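Local atomic coordinates of 6-phospho-beta-glucosidase BglT (PDB entry 1UP7), a protein that hydrolyses cellobiose 6'-phosphate to glucose 6-phosphate and glucose, using NAD+ and a manganese ion as cofactors. Residues L97-I102 / K400-E405; R245-E250 / L388-G393; E308-K313 / V340-V345; L182-L187 / F202-D207. All blocks are in the same frame, centred on the assembly; numbering follows the deposited sequence.

In the fold
The four contacts form two pairs, with contact 1 across the chain's centre from contacts 3 and 4. Contacts 1 and 2 have centres about 14 Å apart and touch, for example Ile-102 on Glu-250. Their C-terminal segments follow each other, on helix 396-409 and at the end of helix 380-389. Contacts 3 and 4 lie about 20 Å apart between centres, each in its own antiparallel sheet, and both meet the third subunit. Along the chain, contact 4 closes before contact 3 opens. Contact 2 spans contact 3, and contact 1 spans the other three. One pair thus ties the C-terminal helices to earlier parts of the chain; the other lies at a subunit interface.

Contact 1 of 4, residues L97-I102 / K400-E405; sequences LKYGLI and KDLLEE
Tyr-99 and Lys-98 both reach the carboxylate of Glu-405, and Tyr-99 also packs on Leu-402. The hydroxyl OH of Tyr-99 donates to OE1 of Glu-405 at 2.7 Å, on the anti lone pair. Lys-98 NZ approaches the same carboxylate from its other side. It uses the syn lone pairs, 3.0 Å from OE1 and 3.1 Å from OE2 of Glu-405, and makes a salt bridge. OE1 therefore has two donors, and the ionised carboxylate of Glu-405 is likely to be stabilised. The carboxylate is turned 42° from the tyrosine ring.

Leu-402 lies against one face of the ring. Its CB is 4.0 Å from the centroid of the Tyr-99 ring, close to the ring normal, in a CH-pi contact. Its branch CD1 touches Tyr-99 CE2 at 3.5 Å. The other branch, CD2, meets CD2 of Leu-101 at 3.7 Å. CG of Leu-402 is anti to the backbone N (chi1 172°), and from there the two methyls part between the ring and Leu-101. At the ring edge lies CB of Asp-401.

Further out, the loop backbone is turned by a bond from Gly-100 N to the carbonyl O of Leu-97. Lys-98 bends at chi3 and chi4, which curls NZ back to Glu-405. NZ also makes a weak bond to the carbonyl of Ile-95.

The contact fastens the loop between helices 85-94 and 109-131 onto helix 396-409. Leu-402 also touches Val-109 of helix 109-131, while Leu-403 faces helix 380-389.

Contact 2 of 4, residues R245-E250 / L388-G393; sequences RYYLME and LSHPLG
Leu-392 sits over the ring of Tyr-247, and this apolar packing carries the contact. Its CD1 is 3.7 Å from the centroid of the Tyr-247 ring, 9° off the ring normal, a CH-pi contact over the middle of the face. Tyr-247 CG, anti to the carbonyl carbon (chi1 -67°), carries the ring out to Leu-392 and His-390. The second branch of Leu-392, CD2, goes to Tyr-246 O at 3.3 Å and lies alongside the extended carboxylate arm of Glu-250. Pro-391 CB meets the edge of the Tyr-247 ring at CE2, 3.9 Å away.

Tyr-247 and His-390 are neighbours by their rims and do not stack; their planes are 24° apart. The closest atoms are Tyr-247 OH and His-390 CE1 at 3.4 Å. An alanine in place of Tyr-247 would probably leave a gap under Leu-392 CD1 and strip His-390 and Pro-391 of this neighbour.

The polar links are indirect or local. A water donates to Glu-250 OE2 and to Leu-392 O, bridging the two segments. Leu-392 N gives a bond of 2.7 Å to His-390 ND1, in the imidazole plane, which fixes the ring's rotation. The ring also packs edge-to-face with Tyr-367.

Residues His-390 to Gly-393 form a type I beta turn, closed by Gly-393 N to His-390 O. The turn follows helix 380-389 and rests on the short helix 245-248, just beyond Tyr-243, the active-site proton acceptor.

Contact 3 of 4, residues E308-K313 / V340-V345; sequences ETDEGK and VRSGRV
This is a beta-sheet edge contact, in which the chain entering strand 313-320 pairs with strand 333-341 and the turn after it. Lys-313 and Val-340 form an antiparallel hydrogen-bonded pair, with Val-340 N 2.7 Å from Lys-313 O and Lys-313 N 3.1 Å from Val-340 O. Residues Arg-341 to Arg-344 make a type I' beta turn, the tight link of a two-residue hairpin. Its Ser-342 N bonds Thr-309 O. A water joins Thr-309 OG1, Gly-312 N and Val-340 O where the two backbones part.

The side chains meet around Asp-310. Arg-341, extended from CG to NE, grips its carboxylate side-on with NE and NH2 in a salt bridge. The two flat groups are steeply turned, 73° apart, and both nitrogens come from above the carboxylate plane. NH2 also bonds the carbonyl of Glu-183 of the third subunit, so the pair lies at the subunit interface. Asp-310 O sits over one face of the guanidinium.

OD1 of Asp-310 takes two donors from opposite faces of its plane: Arg-341 NE from well above it at 3.1 Å, and Ser-342 OG on the anti side, only 20° out of the plane, at 2.6 Å.

Contact 4 of 4, residues L182-L187 / F202-D207; sequences LEDVFL and FVKGED
The two segments run antiparallel, with Phe-186 and Phe-202 a hydrogen-bonded pair and Val-185 and Val-203 the non-hydrogen-bonded pair beside it. Phe-186 N bonds Phe-202 O, and Phe-202 N bonds Phe-186 O, both at 2.8 Å. The ladder ends with Lys-204 N to Asp-184 O. A water lies 2.9 Å from Asp-184 O and accepts from Gly-205 N.

The phenylalanines run along each other in one direction. Phe-202 CD1 comes to the edge of the Phe-186 ring, 4.1 Å from its CD1. Phe-186 CG is anti to the backbone N (chi1 -179°), which sets its ring beside that of Phe-202. This is one end of the hairpin of strands 185-190 and 195-203, with a type I' beta turn from Val-203 to Glu-206. Arg-344 of the third subunit makes a cation-pi contact with Phe-202. The valines, on the other face, meet Ile-174.

Asp-184 and Lys-204 run alongside each other, OD2 touching Lys-204 CE at 3.4 Å. Asp-184 OD2 accepts a hydrogen bond from Arg-181 N. Replacing Asp-184 by alanine would probably leave Arg-181 N without this acceptor and the lysine chain without its neighbour. Asp-184 OD2 and Lys-204 NZ stay 4.5 Å apart, too far for a salt bridge.

Contact 1 of 4, residues L97-I102 / K400-E405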
# COMPACT_ATOMS: atom_id res chain seq x y z
N LEU A 97 -7.78 -25.14 -30.33
CA LEU A 97 -8.34 -26.48 -30.14
C LEU A 97 -7.35 -27.60 -30.45
O LEU A 97 -7.17 -28.50 -29.65
CB LEU A 97 -9.61 -26.62 -30.96
CG LEU A 97 -10.97 -26.34 -30.32
CD1 LEU A 97 -10.94 -25.59 -29.00
CD2 LEU A 97 -11.99 -25.76 -31.29
N LYS A 98 -6.67 -27.52 -31.60
CA LYS A 98 -5.67 -28.53 -31.97
C LYS A 98 -4.53 -28.70 -30.96
O LYS A 98 -3.86 -29.73 -30.96
CB LYS A 98 -5.08 -28.25 -33.36
CG LYS A 98 -4.19 -27.03 -33.42
CD LYS A 98 -3.58 -26.81 -34.81
CE LYS A 98 -4.58 -26.30 -35.84
NZ LYS A 98 -5.15 -24.99 -35.50
N TYR A 99 -4.30 -27.70 -30.13
CA TYR A 99 -3.28 -27.75 -29.09
C TYR A 99 -3.77 -28.32 -27.78
O TYR A 99 -3.00 -28.39 -26.83
CB TYR A 99 -2.70 -26.35 -28.85
CG TYR A 99 -2.12 -25.73 -30.08
CD1 TYR A 99 -0.78 -25.92 -30.42
CD2 TYR A 99 -2.91 -24.93 -30.92
CE1 TYR A 99 -0.24 -25.31 -31.58
CE2 TYR A 99 -2.39 -24.34 -32.06
CZ TYR A 99 -1.06 -24.53 -32.39
OH TYR A 99 -0.53 -23.94 -33.53
N GLY A 100 -5.03 -28.72 -27.71
CA GLY A 100 -5.65 -29.19 -26.48
C GLY A 100 -6.00 -28.05 -25.54
O GLY A 100 -6.05 -28.21 -24.34
N LEU A 101 -6.22 -26.87 -26.10
CA LEU A 101 -6.45 -25.66 -25.32
C LEU A 101 -7.88 -25.20 -25.51
O LEU A 101 -8.45 -25.41 -26.59
CB LEU A 101 -5.51 -24.57 -25.82
CG LEU A 101 -4.13 -24.33 -25.16
CD1 LEU A 101 -3.68 -25.37 -24.07
CD2 LEU A 101 -3.01 -24.02 -26.18
N ILE A 102 -8.44 -24.56 -24.48
CA ILE A 102 -9.74 -23.94 -24.57
C ILE A 102 -9.77 -22.90 -25.69
O ILE A 102 -8.89 -22.03 -25.79
CB ILE A 102 -10.10 -23.26 -23.23
CG1 ILE A 102 -10.36 -24.32 -22.14
CG2 ILE A 102 -11.31 -22.31 -23.44
CD1 ILE A 102 -11.52 -25.15 -22.47
N LYS A 400 5.16 -21.45 -29.23
CA LYS A 400 5.65 -20.81 -30.44
C LYS A 400 4.78 -21.06 -31.64
O LYS A 400 4.47 -20.10 -32.37
CB LYS A 400 7.08 -21.26 -30.75
CG LYS A 400 8.05 -20.16 -30.57
CD LYS A 400 9.44 -20.74 -30.54
CE LYS A 400 10.38 -19.85 -31.31
NZ LYS A 400 9.61 -18.98 -32.24
N ASP A 401 4.44 -22.32 -31.89
CA ASP A 401 3.59 -22.63 -33.03
C ASP A 401 2.23 -21.96 -32.88
O ASP A 401 1.71 -21.42 -33.85
CB ASP A 401 3.43 -24.15 -33.22
CG ASP A 401 4.68 -24.82 -33.73
OD1 ASP A 401 5.49 -24.14 -34.39
OD2 ASP A 401 4.95 -26.02 -33.53
N LEU A 402 1.68 -21.98 -31.68
CA LEU A 402 0.38 -21.36 -31.44
C LEU A 402 0.41 -19.85 -31.78
O LEU A 402 -0.47 -19.34 -32.52
CB LEU A 402 -0.11 -21.58 -29.98
CG LEU A 402 -1.36 -20.83 -29.54
CD1 LEU A 402 -2.54 -21.23 -30.41
CD2 LEU A 402 -1.67 -21.06 -28.02
N LEU A 403 1.42 -19.15 -31.23
CA LEU A 403 1.57 -17.71 -31.51
C LEU A 403 1.68 -17.42 -33.00
O LEU A 403 1.06 -16.49 -33.50
CB LEU A 403 2.74 -17.07 -30.75
CG LEU A 403 2.92 -15.52 -30.94
CD1 LEU A 403 1.72 -14.64 -30.54
CD2 LEU A 403 4.16 -14.97 -30.27
N GLU A 404 2.43 -18.25 -33.72
CA GLU A 404 2.61 -18.10 -35.16
C GLU A 404 1.30 -18.23 -35.89
O GLU A 404 1.04 -17.44 -36.78
CB GLU A 404 3.59 -19.14 -35.69
CG GLU A 404 4.92 -18.55 -36.09
CD GLU A 404 6.05 -19.00 -35.19
OE1 GLU A 404 6.64 -20.12 -35.45
OE2 GLU A 404 6.35 -18.22 -34.23
N GLU A 405 0.50 -19.23 -35.52
CA GLU A 405 -0.82 -19.41 -36.11
C GLU A 405 -1.71 -18.20 -35.88
O GLU A 405 -2.38 -17.70 -36.80
CB GLU A 405 -1.49 -20.64 -35.54
CG GLU A 405 -1.55 -21.78 -36.54
CD GLU A 405 -2.69 -22.73 -36.24
OE1 GLU A 405 -2.62 -23.41 -35.22
OE2 GLU A 405 -3.63 -22.78 -37.04

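Contact 2 of 4, residues R245-E250 / L388-G393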
# COMPACT_ATOMS: atom_id res chain seq x y z
N ARG A 245 -16.13 -21.84 -15.37
CA ARG A 245 -16.18 -23.23 -15.80
C ARG A 245 -14.97 -23.59 -16.67
O ARG A 245 -14.51 -24.71 -16.63
CB ARG A 245 -17.43 -23.50 -16.64
CG ARG A 245 -18.68 -23.86 -15.87
CD ARG A 245 -19.92 -23.94 -16.80
NE ARG A 245 -19.76 -22.90 -17.84
CZ ARG A 245 -20.38 -22.85 -19.01
NH1 ARG A 245 -21.22 -23.82 -19.36
NH2 ARG A 245 -20.14 -21.83 -19.84
N TYR A 246 -14.49 -22.62 -17.45
CA TYR A 246 -13.36 -22.85 -18.37
C TYR A 246 -12.07 -23.07 -17.64
O TYR A 246 -11.21 -23.78 -18.14
CB TYR A 246 -13.18 -21.71 -19.39
CG TYR A 246 -14.38 -21.55 -20.30
CD1 TYR A 246 -14.62 -22.45 -21.34
CD2 TYR A 246 -15.30 -20.51 -20.11
CE1 TYR A 246 -15.74 -22.32 -22.16
CE2 TYR A 246 -16.42 -20.36 -20.92
CZ TYR A 246 -16.65 -21.29 -21.93
OH TYR A 246 -17.76 -21.15 -22.73
N TYR A 247 -11.96 -22.47 -16.46
CA TYR A 247 -10.82 -22.66 -15.58
C TYR A 247 -10.96 -23.89 -14.73
O TYR A 247 -10.05 -24.70 -14.74
CB TYR A 247 -10.67 -21.45 -14.70
CG TYR A 247 -10.29 -20.21 -15.45
CD1 TYR A 247 -11.27 -19.43 -16.07
CD2 TYR A 247 -8.97 -19.82 -15.53
CE1 TYR A 247 -10.94 -18.30 -16.75
CE2 TYR A 247 -8.61 -18.65 -16.19
CZ TYR A 247 -9.61 -17.90 -16.80
OH TYR A 247 -9.30 -16.75 -17.46
N LEU A 248 -12.10 -24.07 -14.04
CA LEU A 248 -12.24 -25.08 -13.00
C LEU A 248 -12.81 -26.41 -13.53
O LEU A 248 -12.74 -27.45 -12.87
CB LEU A 248 -13.10 -24.54 -11.87
CG LEU A 248 -12.39 -23.45 -11.07
CD1 LEU A 248 -13.49 -22.64 -10.48
CD2 LEU A 248 -11.44 -24.02 -9.99
N MET A 249 -13.38 -26.33 -14.73
CA MET A 249 -13.93 -27.48 -15.46
C MET A 249 -13.30 -27.61 -16.87
O MET A 249 -13.99 -27.93 -17.85
CB MET A 249 -15.46 -27.38 -15.59
CG MET A 249 -16.21 -27.46 -14.29
SD MET A 249 -17.98 -27.12 -14.46
CE MET A 249 -18.42 -28.35 -15.39
N GLU A 250 -11.99 -27.37 -16.94
CA GLU A 250 -11.30 -27.27 -18.21
C GLU A 250 -11.47 -28.51 -19.08
O GLU A 250 -11.89 -28.36 -20.24
CB GLU A 250 -9.81 -26.97 -18.07
CG GLU A 250 -9.16 -26.59 -19.37
CD GLU A 250 -7.67 -26.30 -19.24
OE1 GLU A 250 -7.14 -26.15 -18.12
OE2 GLU A 250 -7.01 -26.24 -20.29
N LEU A 388 2.20 -17.57 -22.38
CA LEU A 388 2.58 -18.54 -21.35
C LEU A 388 2.06 -18.23 -19.96
O LEU A 388 1.96 -19.15 -19.14
CB LEU A 388 4.08 -18.64 -21.25
CG LEU A 388 4.85 -19.32 -22.37
CD1 LEU A 388 6.31 -19.10 -22.08
CD2 LEU A 388 4.48 -20.82 -22.41
N SER A 389 1.77 -16.97 -19.67
CA SER A 389 1.31 -16.57 -18.33
C SER A 389 -0.16 -16.89 -18.06
O SER A 389 -0.60 -16.90 -16.92
CB SER A 389 1.57 -15.07 -18.08
OG SER A 389 0.68 -14.25 -18.85
N HIS A 390 -0.95 -17.11 -19.10
CA HIS A 390 -2.38 -17.26 -18.91
C HIS A 390 -2.66 -18.65 -18.34
O HIS A 390 -2.16 -19.64 -18.90
CB HIS A 390 -3.16 -17.09 -20.22
CG HIS A 390 -4.63 -16.96 -20.01
ND1 HIS A 390 -5.41 -17.99 -19.53
CD2 HIS A 390 -5.45 -15.89 -20.14
CE1 HIS A 390 -6.65 -17.56 -19.37
NE2 HIS A 390 -6.71 -16.30 -19.76
N PRO A 391 -3.47 -18.75 -17.27
CA PRO A 391 -3.78 -20.06 -16.69
C PRO A 391 -4.26 -21.06 -17.73
O PRO A 391 -4.12 -22.24 -17.51
CB PRO A 391 -4.90 -19.76 -15.67
CG PRO A 391 -4.65 -18.29 -15.25
CD PRO A 391 -4.10 -17.63 -16.51
N LEU A 392 -4.83 -20.58 -18.84
CA LEU A 392 -5.38 -21.46 -19.88
C LEU A 392 -4.55 -21.41 -21.16
O LEU A 392 -4.98 -21.94 -22.20
CB LEU A 392 -6.84 -21.12 -20.18
CG LEU A 392 -7.87 -21.29 -19.04
CD1 LEU A 392 -9.18 -20.56 -19.39
CD2 LEU A 392 -8.15 -22.75 -18.77
N GLY A 393 -3.36 -20.81 -21.08
CA GLY A 393 -2.44 -20.77 -22.20
C GLY A 393 -1.67 -22.05 -22.47
O GLY A 393 -1.85 -23.06 -21.80
O HOH W 1 -6.79 -24.16 -22.24

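Contact 3 of 4, residues E308-K313 / V340-V345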
# COMPACT_ATOMS: atom_id res chain seq x y z
N GLU A 308 -26.41 10.73 -16.33
CA GLU A 308 -27.05 12.01 -16.66
C GLU A 308 -27.77 12.72 -15.52
O GLU A 308 -27.83 13.92 -15.54
CB GLU A 308 -28.03 11.84 -17.84
CG GLU A 308 -27.34 11.80 -19.17
CD GLU A 308 -26.70 13.13 -19.49
OE1 GLU A 308 -27.47 14.09 -19.73
OE2 GLU A 308 -25.44 13.23 -19.46
N THR A 309 -28.33 11.98 -14.57
CA THR A 309 -29.00 12.63 -13.43
C THR A 309 -28.05 12.80 -12.25
O THR A 309 -26.90 12.33 -12.26
CB THR A 309 -30.19 11.79 -12.93
OG1 THR A 309 -29.68 10.54 -12.45
CG2 THR A 309 -31.16 11.46 -14.07
N ASP A 310 -28.58 13.42 -11.21
CA ASP A 310 -27.84 13.66 -10.00
C ASP A 310 -28.39 12.85 -8.84
O ASP A 310 -28.14 13.18 -7.69
CB ASP A 310 -27.82 15.19 -9.74
CG ASP A 310 -26.75 15.60 -8.77
OD1 ASP A 310 -25.57 15.24 -8.97
OD2 ASP A 310 -27.01 16.23 -7.74
N GLU A 311 -29.09 11.75 -9.16
CA GLU A 311 -29.72 10.87 -8.17
C GLU A 311 -28.68 10.10 -7.35
O GLU A 311 -28.74 10.11 -6.12
CB GLU A 311 -30.56 9.86 -8.91
CG GLU A 311 -32.01 10.23 -9.10
CD GLU A 311 -32.86 8.99 -8.93
OE1 GLU A 311 -32.73 8.07 -9.79
OE2 GLU A 311 -33.62 8.92 -7.92
N GLY A 312 -27.76 9.43 -8.04
CA GLY A 312 -26.83 8.48 -7.45
C GLY A 312 -27.42 7.08 -7.41
O GLY A 312 -28.34 6.82 -6.65
N LYS A 313 -26.89 6.19 -8.25
CA LYS A 313 -27.40 4.83 -8.36
C LYS A 313 -26.24 3.87 -8.47
O LYS A 313 -25.15 4.29 -8.84
CB LYS A 313 -28.33 4.70 -9.57
CG LYS A 313 -29.55 5.66 -9.51
CD LYS A 313 -30.80 4.98 -9.01
CE LYS A 313 -31.31 5.61 -7.71
NZ LYS A 313 -32.71 6.17 -7.80
N VAL A 340 -22.94 5.85 -9.15
CA VAL A 340 -22.86 6.53 -10.43
C VAL A 340 -23.74 7.78 -10.36
O VAL A 340 -24.95 7.70 -10.07
CB VAL A 340 -23.26 5.58 -11.60
CG1 VAL A 340 -23.35 6.34 -12.91
CG2 VAL A 340 -22.29 4.42 -11.74
N ARG A 341 -23.13 8.94 -10.57
CA ARG A 341 -23.86 10.19 -10.39
C ARG A 341 -23.23 11.30 -11.19
O ARG A 341 -22.04 11.56 -11.08
CB ARG A 341 -23.86 10.54 -8.91
CG ARG A 341 -24.43 11.86 -8.54
CD ARG A 341 -24.55 11.97 -7.02
NE ARG A 341 -25.09 13.28 -6.66
CZ ARG A 341 -25.49 13.63 -5.45
NH1 ARG A 341 -25.45 12.77 -4.43
NH2 ARG A 341 -25.96 14.86 -5.27
N SER A 342 -24.05 11.97 -12.00
CA SER A 342 -23.65 13.20 -12.69
C SER A 342 -22.31 13.13 -13.40
O SER A 342 -21.41 13.93 -13.17
CB SER A 342 -23.64 14.38 -11.74
OG SER A 342 -24.97 14.76 -11.44
N GLY A 343 -22.16 12.16 -14.29
CA GLY A 343 -20.94 12.03 -15.05
C GLY A 343 -19.79 11.34 -14.33
O GLY A 343 -18.73 11.14 -14.93
N ARG A 344 -19.96 10.98 -13.06
CA ARG A 344 -18.85 10.33 -12.33
C ARG A 344 -19.20 8.96 -11.76
O ARG A 344 -20.37 8.65 -11.52
CB ARG A 344 -18.23 11.26 -11.25
CG ARG A 344 -18.21 12.77 -11.56
CD ARG A 344 -17.96 13.63 -10.27
NE ARG A 344 -19.06 14.53 -9.85
CZ ARG A 344 -20.04 14.22 -8.99
NH1 ARG A 344 -20.12 13.00 -8.45
NH2 ARG A 344 -20.97 15.13 -8.70
N VAL A 345 -18.17 8.16 -11.58
CA VAL A 345 -18.28 6.79 -11.17
C VAL A 345 -17.46 6.74 -9.89
O VAL A 345 -16.28 7.01 -9.93
CB VAL A 345 -17.69 5.84 -12.28
CG1 VAL A 345 -17.46 4.42 -11.79
CG2 VAL A 345 -18.63 5.79 -13.45
O HOH W 2 -27.69 9.06 -10.96

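Contact 4 of 4, residues L182-L187 / F202-D207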
# COMPACT_ATOMS: atom_id res chain seq x y z
N LEU A 182 -34.81 -4.26 -9.38
CA LEU A 182 -33.39 -4.38 -9.63
C LEU A 182 -32.59 -3.60 -8.58
O LEU A 182 -31.64 -4.11 -8.00
CB LEU A 182 -33.04 -3.87 -11.04
CG LEU A 182 -33.63 -4.54 -12.30
CD1 LEU A 182 -33.01 -3.84 -13.51
CD2 LEU A 182 -33.38 -6.05 -12.40
N GLU A 183 -32.99 -2.36 -8.34
CA GLU A 183 -32.25 -1.49 -7.44
C GLU A 183 -32.37 -1.91 -5.96
O GLU A 183 -31.60 -1.43 -5.14
CB GLU A 183 -32.66 -0.03 -7.63
CG GLU A 183 -34.15 0.22 -7.44
CD GLU A 183 -34.47 1.69 -7.23
OE1 GLU A 183 -33.91 2.54 -7.95
OE2 GLU A 183 -35.29 1.99 -6.33
N ASP A 184 -33.29 -2.82 -5.65
CA ASP A 184 -33.38 -3.39 -4.31
C ASP A 184 -32.27 -4.40 -4.03
O ASP A 184 -32.04 -4.76 -2.87
CB ASP A 184 -34.73 -4.07 -4.09
CG ASP A 184 -35.91 -3.11 -4.26
OD1 ASP A 184 -35.77 -1.90 -3.97
OD2 ASP A 184 -37.05 -3.50 -4.63
N VAL A 185 -31.60 -4.85 -5.09
CA VAL A 185 -30.58 -5.87 -4.97
C VAL A 185 -29.21 -5.23 -4.87
O VAL A 185 -28.80 -4.49 -5.74
CB VAL A 185 -30.54 -6.82 -6.20
CG1 VAL A 185 -29.48 -7.90 -5.94
CG2 VAL A 185 -31.93 -7.42 -6.48
N PHE A 186 -28.48 -5.56 -3.81
CA PHE A 186 -27.15 -4.99 -3.62
C PHE A 186 -26.17 -6.13 -3.31
O PHE A 186 -26.44 -7.00 -2.49
CB PHE A 186 -27.25 -3.92 -2.51
CG PHE A 186 -25.96 -3.22 -2.20
CD1 PHE A 186 -25.08 -3.74 -1.26
CD2 PHE A 186 -25.64 -2.02 -2.83
CE1 PHE A 186 -23.87 -3.10 -0.97
CE2 PHE A 186 -24.43 -1.36 -2.55
CZ PHE A 186 -23.55 -1.91 -1.60
N LEU A 187 -25.03 -6.12 -3.97
CA LEU A 187 -24.09 -7.23 -3.97
C LEU A 187 -22.72 -6.86 -3.43
O LEU A 187 -22.23 -5.76 -3.66
CB LEU A 187 -23.90 -7.72 -5.42
CG LEU A 187 -24.86 -8.72 -6.09
CD1 LEU A 187 -26.19 -8.96 -5.41
CD2 LEU A 187 -25.06 -8.34 -7.52
N PHE A 202 -27.74 -8.93 -0.88
CA PHE A 202 -28.70 -8.21 -0.08
C PHE A 202 -29.91 -7.83 -0.95
O PHE A 202 -29.74 -7.33 -2.06
CB PHE A 202 -28.10 -6.91 0.49
CG PHE A 202 -26.95 -7.10 1.45
CD1 PHE A 202 -25.63 -7.17 0.98
CD2 PHE A 202 -27.17 -7.16 2.82
CE1 PHE A 202 -24.57 -7.33 1.88
CE2 PHE A 202 -26.11 -7.32 3.72
CZ PHE A 202 -24.81 -7.40 3.25
N VAL A 203 -31.11 -8.07 -0.43
CA VAL A 203 -32.34 -7.65 -1.09
C VAL A 203 -33.13 -6.79 -0.11
O VAL A 203 -33.50 -7.24 0.99
CB VAL A 203 -33.20 -8.84 -1.56
CG1 VAL A 203 -34.61 -8.35 -1.98
CG2 VAL A 203 -32.49 -9.57 -2.69
N LYS A 204 -33.40 -5.55 -0.50
CA LYS A 204 -34.01 -4.57 0.41
C LYS A 204 -33.31 -4.51 1.80
O LYS A 204 -33.98 -4.37 2.83
CB LYS A 204 -35.52 -4.82 0.57
CG LYS A 204 -36.35 -4.43 -0.65
CD LYS A 204 -37.81 -4.86 -0.48
CE LYS A 204 -38.54 -4.81 -1.82
NZ LYS A 204 -39.97 -5.23 -1.72
N GLY A 205 -31.98 -4.63 1.80
CA GLY A 205 -31.21 -4.59 3.02
C GLY A 205 -31.06 -5.89 3.77
O GLY A 205 -30.18 -5.98 4.61
N GLU A 206 -31.91 -6.89 3.51
CA GLU A 206 -31.72 -8.19 4.16
C GLU A 206 -30.62 -9.00 3.45
O GLU A 206 -30.60 -9.09 2.23
CB GLU A 206 -33.04 -8.99 4.25
CG GLU A 206 -32.80 -10.36 4.90
CD GLU A 206 -34.00 -11.30 4.89
OE1 GLU A 206 -35.13 -10.86 4.56
OE2 GLU A 206 -33.80 -12.51 5.23
N ASP A 207 -29.73 -9.57 4.26
CA ASP A 207 -28.77 -10.57 3.82
C ASP A 207 -29.49 -11.89 3.50
O ASP A 207 -29.96 -12.60 4.39
CB ASP A 207 -27.69 -10.75 4.90
CG ASP A 207 -26.51 -11.58 4.43
OD1 ASP A 207 -26.63 -12.33 3.43
OD2 ASP A 207 -25.40 -11.56 5.01
O HOH W 3 -30.43 -4.53 -0.50